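Local structure of D-2-hydroxyacid dehydrogensase protein (Ketogulonicigenium vulgare, 4LSW) at residues A[229-234]-A[257-262]. The protein probably catalyses the NAD(P)-dependent interconversion of 2-hydroxyacids and 2-oxoacids, as other members of the D-isomer-specific 2-hydroxyacid dehydrogenase family do. Residues are numbered along the deposited sequence; the frame is centred on the assembly and turned at random.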
# COMPACT_ATOMS: atom_id res chain seq x y z
N LEU A 229 -13.45 -9.74 -5.31
CA LEU A 229 -12.34 -8.85 -5.57
C LEU A 229 -11.67 -8.46 -4.26
O LEU A 229 -12.35 -8.01 -3.33
CB LEU A 229 -12.85 -7.58 -6.28
CG LEU A 229 -11.77 -6.59 -6.73
CD1 LEU A 229 -10.96 -7.14 -7.91
CD2 LEU A 229 -12.40 -5.23 -7.07
N ILE A 230 -10.35 -8.65 -4.16
CA ILE A 230 -9.62 -8.24 -2.96
C ILE A 230 -8.61 -7.18 -3.34
O ILE A 230 -7.73 -7.44 -4.15
CB ILE A 230 -8.88 -9.43 -2.29
CG1 ILE A 230 -9.86 -10.55 -1.93
CG2 ILE A 230 -8.12 -8.95 -1.05
CD1 ILE A 230 -9.93 -11.67 -2.97
N ASN A 231 -8.74 -5.99 -2.78
CA ASN A 231 -7.80 -4.93 -3.09
C ASN A 231 -6.95 -4.49 -1.92
O ASN A 231 -7.49 -4.01 -0.90
CB ASN A 231 -8.48 -3.71 -3.70
CG ASN A 231 -7.48 -2.73 -4.23
OD1 ASN A 231 -6.33 -3.09 -4.50
ND2 ASN A 231 -7.88 -1.47 -4.35
N ILE A 232 -5.64 -4.64 -2.07
CA ILE A 232 -4.67 -4.18 -1.05
C ILE A 232 -3.60 -3.25 -1.66
O ILE A 232 -2.58 -2.97 -1.03
CB ILE A 232 -3.98 -5.37 -0.34
CG1 ILE A 232 -3.40 -6.35 -1.37
CG2 ILE A 232 -4.96 -6.08 0.59
CD1 ILE A 232 -2.72 -7.57 -0.76
N SER A 233 -3.86 -2.77 -2.88
CA SER A 233 -2.96 -1.84 -3.58
C SER A 233 -3.74 -0.58 -3.93
O SER A 233 -4.89 -0.47 -3.56
CB SER A 233 -2.41 -2.49 -4.84
OG SER A 233 -3.45 -2.77 -5.76
N ARG A 234 -3.15 0.35 -4.68
CA ARG A 234 -3.73 1.69 -4.78
C ARG A 234 -5.18 1.76 -5.28
O ARG A 234 -5.63 0.93 -6.07
CB ARG A 234 -2.84 2.59 -5.63
CG ARG A 234 -2.63 2.09 -7.04
CD ARG A 234 -1.65 2.98 -7.79
NE ARG A 234 -0.32 2.99 -7.17
CZ ARG A 234 0.75 3.57 -7.70
NH1 ARG A 234 0.65 4.20 -8.87
NH2 ARG A 234 1.92 3.53 -7.08
N LEU A 257 -11.82 -4.77 0.74
CA LEU A 257 -11.05 -3.59 0.35
C LEU A 257 -10.30 -3.00 1.54
O LEU A 257 -10.90 -2.79 2.60
CB LEU A 257 -12.00 -2.54 -0.23
CG LEU A 257 -12.90 -2.98 -1.39
CD1 LEU A 257 -13.86 -1.85 -1.74
CD2 LEU A 257 -12.10 -3.35 -2.62
N ASP A 258 -9.01 -2.76 1.35
CA ASP A 258 -8.17 -2.14 2.37
C ASP A 258 -7.79 -0.72 1.93
O ASP A 258 -7.16 0.00 2.67
CB ASP A 258 -6.91 -3.00 2.63
CG ASP A 258 -6.07 -2.51 3.82
OD1 ASP A 258 -6.62 -2.39 4.94
OD2 ASP A 258 -4.86 -2.27 3.60
N VAL A 259 -8.20 -0.32 0.73
CA VAL A 259 -7.83 1.00 0.25
C VAL A 259 -9.01 1.60 -0.52
O VAL A 259 -9.77 0.87 -1.16
CB VAL A 259 -6.62 0.93 -0.66
CG1 VAL A 259 -6.98 0.10 -1.83
CG2 VAL A 259 -6.14 2.32 -1.08
N PHE A 260 -9.17 2.92 -0.42
CA PHE A 260 -10.33 3.59 -1.00
C PHE A 260 -9.94 4.98 -1.51
O PHE A 260 -9.07 5.63 -0.94
CB PHE A 260 -11.43 3.78 0.05
CG PHE A 260 -11.82 2.53 0.79
CD1 PHE A 260 -11.08 2.10 1.88
CD2 PHE A 260 -12.96 1.83 0.43
CE1 PHE A 260 -11.45 0.95 2.58
CE2 PHE A 260 -13.34 0.69 1.12
CZ PHE A 260 -12.58 0.25 2.20
N GLU A 261 -10.61 5.43 -2.56
CA GLU A 261 -10.45 6.81 -3.01
C GLU A 261 -10.89 7.75 -1.89
O GLU A 261 -11.95 7.55 -1.29
CB GLU A 261 -11.27 7.08 -4.27
CG GLU A 261 -10.73 6.43 -5.54
CD GLU A 261 -9.46 7.08 -6.08
OE1 GLU A 261 -9.02 8.12 -5.55
OE2 GLU A 261 -8.89 6.53 -7.04
N GLY A 262 -10.06 8.74 -1.59
CA GLY A 262 -10.40 9.73 -0.58
C GLY A 262 -10.40 9.25 0.87
O GLY A 262 -10.93 9.93 1.75
O HOH W 1 -3.14 -1.80 1.63
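Asp258 N donates a hydrogen bond to Asn231 O at 3.0 Å. It joins two neighbouring parallel strands, 228-231 and 254-257, where both run out at the C-terminal edge of a Rossmann-type sheet. The bond is fairly straight, 160° at the hydrogen, and the donor meets the oxygen almost head-on. Asn231 and Leu257 form the parallel bridge beside it, and their side chains leave the same face of the sheet. On that face Leu257 CD2 rests on Asn231 CB at 3.8 Å. With chi1 at -170°, Asn231 CG stands opposite the backbone N, and this brings it across Val259, with Asn231 CG 3.7 Å from Val259 CG1. Val259 points toward the turn at 231-234 just beyond the last bridge. Beyond Asn231, Ile232 and Asp258 meet more loosely: Ile232 CG2 lies 4.2 Å from Asp258 CB.

Strand 200-203 pairs with the other edge of 228-231, and Leu243 of helix 240-249 touches both Leu229 and Leu257. Val104 of helix 101-116 packs on Ile232, while Leu107 and Met111 of the same helix pack on Asp258. This part of the sheet is the end at which Rossmann domains bind their dinucleotide, consistent with a site for NAD(P) nearby. The buried carboxylate of Asp258 receives three hydrogen bonds. OD1 accepts from His282 N and OD2 from Ala283 N, which ties the loop after strand 276-278 to the end of strand 254-257. The third comes from a water that links this carboxylate to 229-234: it donates to Asp258 OD2 at 2.7 Å and to Ile232 O at 3.0 Å.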